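Local coordinates for protein putative phosphohydrolase (Shewanella amazonensis, PDB 3M1T) that is of unproven function but is probably a phosphohydrolase or a signal transduction protein of the HDOD family, at residues S49-L53 with V67-A73; V95-F101 with E142-N147. All coordinates share one frame; numbering follows the deposited sequence.

Contact 1: residues S49-L53 with V67-A73; sequences SARVL and VGTIDDA
Leu53 and Gly68 mark the closest backbone approach, with CA atoms 6.9 Å apart. Segment 49-53 is helical throughout. Segment 67-73 enters as a loop and turns into a helix at Ile70. Thr69 is the N-cap of that helix: its OG1 accepts from Asp72 N at 3.0 Å. No hydrogen bond joins the two segments, and the contact is mainly apolar. Leu53 carries most of it and divides its two methyls. Leu53 CD1 lies 3.3 Å from Gly68 O. Leu53 CD2 is 3.5 Å from Thr69 O and also meets Val67 CG2 (3.8 Å) and Ala73 CB. The contact packs helix 46-56 against the start of helix 70-77 within the all-helical HDOD domain. Ile70 packs against Ser49, Val52 and Leu53. Ile70 CG1, anti to the carbonyl carbon (chi1 -65°), touches CB and OG of Ser49. Ile70 CD1 meets Val52 CG1 at 4.0 Å and Leu53 CD2 at 4.1 Å. The Val52 and Ile70 side chains cross at about a right angle. Ser49 OG is hydrogen-bonded to Asp45 O, just before the start of the helix. Val52 also packs on Leu82, Leu85 and Val86 of helix 79-94.

Contact 2: residues V95-F101 with E142-N147; sequences VPKVEGF and ELLIVN
Phe101 lays one ring face over Leu143, whose CD2 sits 3.5 Å from the ring centroid and 4° off the ring normal. This is a CH-pi contact, centred on the ring. Leu143 CG is anti to the carbonyl carbon (chi1 -56°), and from there the two methyls part: CD2 goes to the ring, CD1 to Val95 CG1 at 3.6 Å. The edge of the ring meets Val146 CG2, 3.8 Å from Phe101 CE1. The partner of helix 140-148 here is the loop linking helices 79-94 and 103-124 of the HDOD domain. A type II beta turn from Val98 to Phe101, closed by Phe101 N to Val98 O, brings both residues to the helix. Gly100 takes the positive phi of this turn. Val98 has CG1 anti to its backbone N (chi1 177°), which points this methyl at Val146 CG1; at 3.3 Å the packing is tight. The same Val98 CG1 is 3.2 Å from Asn147 ND2. Val98 CG2 packs on Leu143 CB at 4.0 Å. No hydrogen bond crosses between the segments, although Asn147 lies across Val98 with its amide.

Overall arrangement
Contacts 1 and 2 follow one another along the chain, and both lie in the HDOD domain. Their centres are about 28 Å apart; their nearest atoms are about 8 Å apart and do not touch. Helix 79-94 connects them. Val52 of contact 1 packs on its side, and the loop of contact 2 leaves its C-terminal end. Contact 1 is local, with 13 residues between its segments. Contact 2 spans 40, mostly helical, and joins a loop to a more distant helix. Contact 1 is centred about 22 Å from the chain centre and contact 2 about 15 Å. Neither can be tied to an active site here.

Contact 1: residues S49-L53 with V67-A73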
ATOM      1  N   SER A  49     -10.386  16.519   1.644  1.00 12.16           N
ATOM      2  CA  SER A  49     -10.817  16.465   3.065  1.00 12.98           C
ATOM      3  C   SER A  49     -12.056  15.567   3.274  1.00 13.45           C
ATOM      4  O   SER A  49     -12.107  14.801   4.244  1.00 14.69           O
ATOM      5  CB  SER A  49     -11.144  17.852   3.613  1.00 12.51           C
ATOM      6  OG  SER A  49      -9.957  18.631   3.718  1.00 17.34           O
ATOM      7  N   ALA A  50     -13.033  15.691   2.382  1.00 13.79           N
ATOM      8  CA  ALA A  50     -14.240  14.862   2.432  1.00 14.22           C
ATOM      9  C   ALA A  50     -13.872  13.396   2.309  1.00 15.01           C
ATOM     10  O   ALA A  50     -14.451  12.555   3.002  1.00 15.06           O
ATOM     11  CB  ALA A  50     -15.239  15.244   1.346  1.00 14.20           C
ATOM     12  N   ARG A  51     -12.924  13.094   1.425  0.50 14.12           N
ATOM     13  CA  ARG A  51     -12.461  11.713   1.239  0.50 13.79           C
ATOM     14  C   ARG A  51     -11.791  11.210   2.508  0.50 14.20           C
ATOM     15  O   ARG A  51     -12.003  10.065   2.911  0.50 13.84           O
ATOM     16  CB  ARG A  51     -11.512  11.604   0.041  0.50 13.54           C
ATOM     17  CG  ARG A  51     -11.050  10.165  -0.249  0.50 12.99           C
ATOM     18  CD  ARG A  51     -10.038  10.097  -1.399  0.50 11.50           C
ATOM     19  NE  ARG A  51     -10.557  10.843  -2.545  0.50 16.60           N
ATOM     20  CZ  ARG A  51      -9.943  11.849  -3.177  0.50 14.58           C
ATOM     21  NH1 ARG A  51      -8.705  12.300  -2.852  0.50  9.55           N
ATOM     22  NH2 ARG A  51     -10.602  12.417  -4.177  0.50 15.47           N
ATOM     23  N   VAL A  52     -10.963  12.051   3.133  1.00 14.02           N
ATOM     24  CA  VAL A  52     -10.318  11.689   4.405  1.00 14.71           C
ATOM     25  C   VAL A  52     -11.372  11.322   5.448  1.00 16.06           C
ATOM     26  O   VAL A  52     -11.275  10.289   6.138  1.00 15.96           O
ATOM     27  CB  VAL A  52      -9.402  12.826   4.917  1.00 15.00           C
ATOM     28  CG1 VAL A  52      -8.890  12.559   6.300  1.00 15.15           C
ATOM     29  CG2 VAL A  52      -8.261  13.008   3.946  1.00 13.17           C
ATOM     30  N   LEU A  53     -12.396  12.156   5.557  1.00 16.64           N
ATOM     31  CA  LEU A  53     -13.415  11.908   6.562  1.00 17.69           C
ATOM     32  C   LEU A  53     -14.258  10.657   6.271  1.00 17.96           C
ATOM     33  O   LEU A  53     -14.644   9.945   7.200  1.00 19.74           O
ATOM     34  CB  LEU A  53     -14.309  13.141   6.730  1.00 17.81           C
ATOM     35  CG  LEU A  53     -13.638  14.342   7.403  1.00 17.74           C
ATOM     36  CD1 LEU A  53     -14.592  15.546   7.430  1.00 19.98           C
ATOM     37  CD2 LEU A  53     -13.151  14.011   8.823  1.00 20.81           C
ATOM     38  N   VAL A  67     -16.870  11.364  13.087  1.00 40.91           N
ATOM     39  CA  VAL A  67     -16.284  12.690  12.800  1.00 39.43           C
ATOM     40  C   VAL A  67     -16.868  13.337  11.546  1.00 37.75           C
ATOM     41  O   VAL A  67     -17.020  12.694  10.500  1.00 37.32           O
ATOM     42  CB  VAL A  67     -14.724  12.676  12.659  1.00 39.52           C
ATOM     43  CG1 VAL A  67     -14.062  12.394  14.000  1.00 39.81           C
ATOM     44  CG2 VAL A  67     -14.267  11.701  11.595  1.00 39.18           C
ATOM     45  N   GLY A  68     -17.178  14.627  11.676  1.00 35.89           N
ATOM     46  CA  GLY A  68     -17.758  15.430  10.597  1.00 34.00           C
ATOM     47  C   GLY A  68     -16.826  16.512  10.070  1.00 32.50           C
ATOM     48  O   GLY A  68     -17.089  17.080   9.014  1.00 31.70           O
ATOM     49  N   THR A  69     -15.747  16.808  10.803  1.00 30.88           N
ATOM     50  CA  THR A  69     -14.745  17.754  10.331  1.00 30.06           C
ATOM     51  C   THR A  69     -13.325  17.231  10.602  1.00 29.60           C
ATOM     52  O   THR A  69     -13.131  16.326  11.407  1.00 28.79           O
ATOM     53  CB  THR A  69     -14.893  19.149  10.982  1.00 30.09           C
ATOM     54  OG1 THR A  69     -14.355  19.116  12.308  1.00 29.06           O
ATOM     55  CG2 THR A  69     -16.367  19.618  11.006  1.00 29.68           C
ATOM     56  N   ILE A  70     -12.351  17.822   9.916  1.00 29.24           N
ATOM     57  CA  ILE A  70     -10.931  17.516  10.124  1.00 29.33           C
ATOM     58  C   ILE A  70     -10.476  17.936  11.531  1.00 30.54           C
ATOM     59  O   ILE A  70      -9.727  17.210  12.190  1.00 30.73           O
ATOM     60  CB  ILE A  70     -10.042  18.229   9.073  1.00 28.47           C
ATOM     61  CG1 ILE A  70     -10.333  17.690   7.662  1.00 28.30           C
ATOM     62  CG2 ILE A  70      -8.550  18.091   9.433  1.00 28.73           C
ATOM     63  CD1 ILE A  70      -9.978  16.186   7.448  1.00 24.53           C
ATOM     64  N   ASP A  71     -10.902  19.117  11.979  1.00 31.72           N
ATOM     65  CA  ASP A  71     -10.590  19.577  13.345  1.00 32.74           C
ATOM     66  C   ASP A  71     -11.034  18.513  14.343  1.00 32.91           C
ATOM     67  O   ASP A  71     -10.336  18.205  15.310  1.00 33.35           O
ATOM     68  CB  ASP A  71     -11.319  20.892  13.668  1.00 33.28           C
ATOM     69  CG  ASP A  71     -10.779  22.089  12.895  1.00 34.68           C
ATOM     70  OD1 ASP A  71      -9.651  22.020  12.345  1.00 36.10           O
ATOM     71  OD2 ASP A  71     -11.502  23.117  12.868  1.00 37.04           O
ATOM     72  N   ASP A  72     -12.209  17.965  14.069  1.00 33.64           N
ATOM     73  CA  ASP A  72     -12.801  16.873  14.829  1.00 34.32           C
ATOM     74  C   ASP A  72     -11.921  15.634  14.796  1.00 34.20           C
ATOM     75  O   ASP A  72     -11.544  15.106  15.833  1.00 34.48           O
ATOM     76  CB  ASP A  72     -14.151  16.518  14.205  1.00 34.80           C
ATOM     77  CG  ASP A  72     -15.244  16.471  15.202  1.00 37.75           C
ATOM     78  OD1 ASP A  72     -15.283  15.462  15.950  1.00 42.10           O
ATOM     79  OD2 ASP A  72     -16.059  17.437  15.224  1.00 39.24           O
ATOM     80  N   ALA A  73     -11.609  15.166  13.587  1.00 33.91           N
ATOM     81  CA  ALA A  73     -10.748  13.987  13.412  1.00 33.37           C
ATOM     82  C   ALA A  73      -9.407  14.126  14.144  1.00 33.12           C
ATOM     83  O   ALA A  73      -8.946  13.174  14.762  1.00 33.01           O
ATOM     84  CB  ALA A  73     -10.529  13.706  11.930  1.00 32.79           C
TER

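Contact 2: residues V95-F101 with E142-N147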
ATOM      1  N   VAL A  95      -4.351   8.546  -8.442  1.00 23.37           N
ATOM      2  CA  VAL A  95      -4.440   7.342  -9.340  1.00 23.25           C
ATOM      3  C   VAL A  95      -5.689   7.324 -10.236  1.00 24.26           C
ATOM      4  O   VAL A  95      -6.824   7.188  -9.742  1.00 22.02           O
ATOM      5  CB  VAL A  95      -4.279   6.069  -8.512  1.00 22.73           C
ATOM      6  CG1 VAL A  95      -4.640   4.750  -9.323  1.00 23.28           C
ATOM      7  CG2 VAL A  95      -2.858   6.037  -7.912  1.00 22.19           C
ATOM      8  N   PRO A  96      -5.466   7.440 -11.567  1.00 26.36           N
ATOM      9  CA  PRO A  96      -6.538   7.484 -12.586  1.00 26.81           C
ATOM     10  C   PRO A  96      -7.250   6.157 -12.790  1.00 27.56           C
ATOM     11  O   PRO A  96      -6.829   5.134 -12.219  1.00 26.62           O
ATOM     12  CB  PRO A  96      -5.781   7.836 -13.874  1.00 27.12           C
ATOM     13  CG  PRO A  96      -4.382   7.341 -13.649  1.00 27.20           C
ATOM     14  CD  PRO A  96      -4.105   7.576 -12.176  1.00 26.92           C
ATOM     15  N   LYS A  97      -8.331   6.175 -13.574  1.00 26.99           N
ATOM     16  CA  LYS A  97      -8.897   4.910 -14.045  1.00 27.76           C
ATOM     17  C   LYS A  97      -7.778   4.170 -14.810  1.00 26.25           C
ATOM     18  O   LYS A  97      -6.862   4.785 -15.404  1.00 25.25           O
ATOM     19  CB  LYS A  97     -10.193   5.134 -14.864  1.00 28.36           C
ATOM     20  CG  LYS A  97     -11.333   5.770 -14.008  1.00 31.77           C
ATOM     21  CD  LYS A  97     -12.751   5.444 -14.477  1.00 35.65           C
ATOM     22  CE  LYS A  97     -13.804   5.884 -13.430  1.00 37.43           C
ATOM     23  NZ  LYS A  97     -15.241   5.722 -13.879  1.00 39.99           N
ATOM     24  N   VAL A  98      -7.844   2.846 -14.704  1.00 26.06           N
ATOM     25  CA  VAL A  98      -6.941   1.953 -15.385  1.00 24.87           C
ATOM     26  C   VAL A  98      -7.810   0.905 -15.986  1.00 24.39           C
ATOM     27  O   VAL A  98      -8.597   0.251 -15.273  1.00 24.08           O
ATOM     28  CB  VAL A  98      -5.897   1.322 -14.381  1.00 24.51           C
ATOM     29  CG1 VAL A  98      -4.981   0.312 -15.068  1.00 24.27           C
ATOM     30  CG2 VAL A  98      -5.084   2.387 -13.721  1.00 23.45           C
ATOM     31  N   GLU A  99      -7.680   0.710 -17.304  0.50 23.82           N
ATOM     32  CA  GLU A  99      -8.443  -0.327 -18.017  0.50 23.19           C
ATOM     33  C   GLU A  99      -8.326  -1.651 -17.303  0.50 24.41           C
ATOM     34  O   GLU A  99      -7.232  -2.055 -16.890  0.50 23.36           O
ATOM     35  CB  GLU A  99      -7.966  -0.490 -19.472  0.50 22.87           C
ATOM     36  CG  GLU A  99      -8.415  -1.796 -20.195  0.50 20.02           C
ATOM     37  CD  GLU A  99      -9.897  -1.826 -20.587  0.50 17.31           C
ATOM     38  OE1 GLU A  99     -10.550  -0.813 -20.424  0.50 11.69           O
ATOM     39  OE2 GLU A  99     -10.391  -2.872 -21.050  0.50 13.77           O
ATOM     40  N   GLY A 100      -9.460  -2.333 -17.162  1.00 24.97           N
ATOM     41  CA  GLY A 100      -9.512  -3.635 -16.534  1.00 26.23           C
ATOM     42  C   GLY A 100      -9.500  -3.668 -15.010  1.00 27.15           C
ATOM     43  O   GLY A 100      -9.451  -4.760 -14.417  1.00 28.42           O
ATOM     44  N   PHE A 101      -9.545  -2.507 -14.366  1.00 26.48           N
ATOM     45  CA  PHE A 101      -9.570  -2.465 -12.910  1.00 26.41           C
ATOM     46  C   PHE A 101     -10.786  -1.753 -12.426  1.00 25.22           C
ATOM     47  O   PHE A 101     -11.122  -0.701 -12.935  1.00 27.09           O
ATOM     48  CB  PHE A 101      -8.337  -1.733 -12.353  1.00 26.53           C
ATOM     49  CG  PHE A 101      -7.090  -2.537 -12.464  1.00 26.83           C
ATOM     50  CD1 PHE A 101      -6.348  -2.505 -13.631  1.00 30.05           C
ATOM     51  CD2 PHE A 101      -6.674  -3.351 -11.423  1.00 25.44           C
ATOM     52  CE1 PHE A 101      -5.192  -3.277 -13.761  1.00 29.84           C
ATOM     53  CE2 PHE A 101      -5.513  -4.118 -11.540  1.00 26.70           C
ATOM     54  CZ  PHE A 101      -4.788  -4.086 -12.718  1.00 27.61           C
ATOM     55  N   GLU A 142       1.532  -2.169 -10.350  0.50 10.44           N
ATOM     56  CA  GLU A 142       0.623  -2.956 -11.210  0.50 11.21           C
ATOM     57  C   GLU A 142      -0.101  -2.003 -12.185  0.50 11.01           C
ATOM     58  O   GLU A 142      -0.115  -2.169 -13.424  0.50 11.45           O
ATOM     59  CB  GLU A 142      -0.389  -3.684 -10.301  0.50 11.53           C
ATOM     60  CG  GLU A 142      -1.156  -4.833 -10.929  0.50 15.62           C
ATOM     61  CD  GLU A 142      -1.932  -5.673  -9.911  0.50 17.53           C
ATOM     62  OE1 GLU A 142      -1.920  -5.382  -8.688  0.50 18.16           O
ATOM     63  OE2 GLU A 142      -2.572  -6.649 -10.348  0.50 23.16           O
ATOM     64  N   LEU A 143      -0.689  -0.970 -11.607  1.00 10.48           N
ATOM     65  CA  LEU A 143      -1.423   0.049 -12.376  1.00  9.35           C
ATOM     66  C   LEU A 143      -0.538   0.804 -13.362  1.00  9.67           C
ATOM     67  O   LEU A 143      -0.924   1.072 -14.500  1.00 11.34           O
ATOM     68  CB  LEU A 143      -2.148   1.007 -11.418  1.00 11.29           C
ATOM     69  CG  LEU A 143      -3.083   0.306 -10.436  1.00 13.76           C
ATOM     70  CD1 LEU A 143      -3.713   1.324  -9.532  1.00 19.34           C
ATOM     71  CD2 LEU A 143      -4.187  -0.581 -11.157  1.00 16.69           C
ATOM     72  N   LEU A 144       0.680   1.145 -12.934  1.00  9.74           N
ATOM     73  CA  LEU A 144       1.562   1.910 -13.779  1.00  9.87           C
ATOM     74  C   LEU A 144       1.900   1.076 -15.039  1.00  9.19           C
ATOM     75  O   LEU A 144       2.033   1.668 -16.106  1.00 11.21           O
ATOM     76  CB  LEU A 144       2.873   2.223 -13.022  1.00 11.79           C
ATOM     77  CG  LEU A 144       2.790   3.223 -11.898  1.00 13.87           C
ATOM     78  CD1 LEU A 144       4.206   3.399 -11.324  1.00 12.44           C
ATOM     79  CD2 LEU A 144       2.312   4.605 -12.410  1.00 15.22           C
ATOM     80  N   ILE A 145       2.140  -0.215 -14.878  1.00 10.40           N
ATOM     81  CA  ILE A 145       2.479  -1.077 -16.032  1.00  9.49           C
ATOM     82  C   ILE A 145       1.329  -1.161 -17.035  1.00 10.78           C
ATOM     83  O   ILE A 145       1.521  -1.050 -18.265  1.00 10.81           O
ATOM     84  CB  ILE A 145       2.992  -2.419 -15.616  1.00  9.72           C
ATOM     85  CG1 ILE A 145       4.368  -2.280 -14.916  1.00 12.41           C
ATOM     86  CG2 ILE A 145       3.082  -3.402 -16.855  1.00 10.62           C
ATOM     87  CD1 ILE A 145       4.847  -3.511 -14.365  1.00 12.17           C
ATOM     88  N   VAL A 146       0.123  -1.342 -16.531  1.00 10.37           N
ATOM     89  CA  VAL A 146      -1.057  -1.370 -17.428  1.00 10.15           C
ATOM     90  C   VAL A 146      -1.204  -0.069 -18.184  1.00 11.80           C
ATOM     91  O   VAL A 146      -1.450  -0.058 -19.401  1.00 11.48           O
ATOM     92  CB  VAL A 146      -2.331  -1.690 -16.634  1.00  9.98           C
ATOM     93  CG1 VAL A 146      -3.629  -1.513 -17.529  1.00 10.65           C
ATOM     94  CG2 VAL A 146      -2.241  -3.094 -16.068  1.00 12.53           C
ATOM     95  N   ASN A 147      -1.043   1.056 -17.492  1.00 11.49           N
ATOM     96  CA  ASN A 147      -1.169   2.337 -18.158  1.00 14.25           C
ATOM     97  C   ASN A 147      -0.030   2.716 -19.063  1.00 14.28           C
ATOM     98  O   ASN A 147      -0.255   3.316 -20.101  1.00 15.28           O
ATOM     99  CB  ASN A 147      -1.493   3.399 -17.134  1.00 15.13           C
ATOM    100  CG  ASN A 147      -3.015   3.480 -16.898  1.00 22.58           C
ATOM    101  OD1 ASN A 147      -3.538   4.518 -16.512  1.00 30.65           O
ATOM    102  ND2 ASN A 147      -3.731   2.380 -17.181  1.00 26.86           N
TER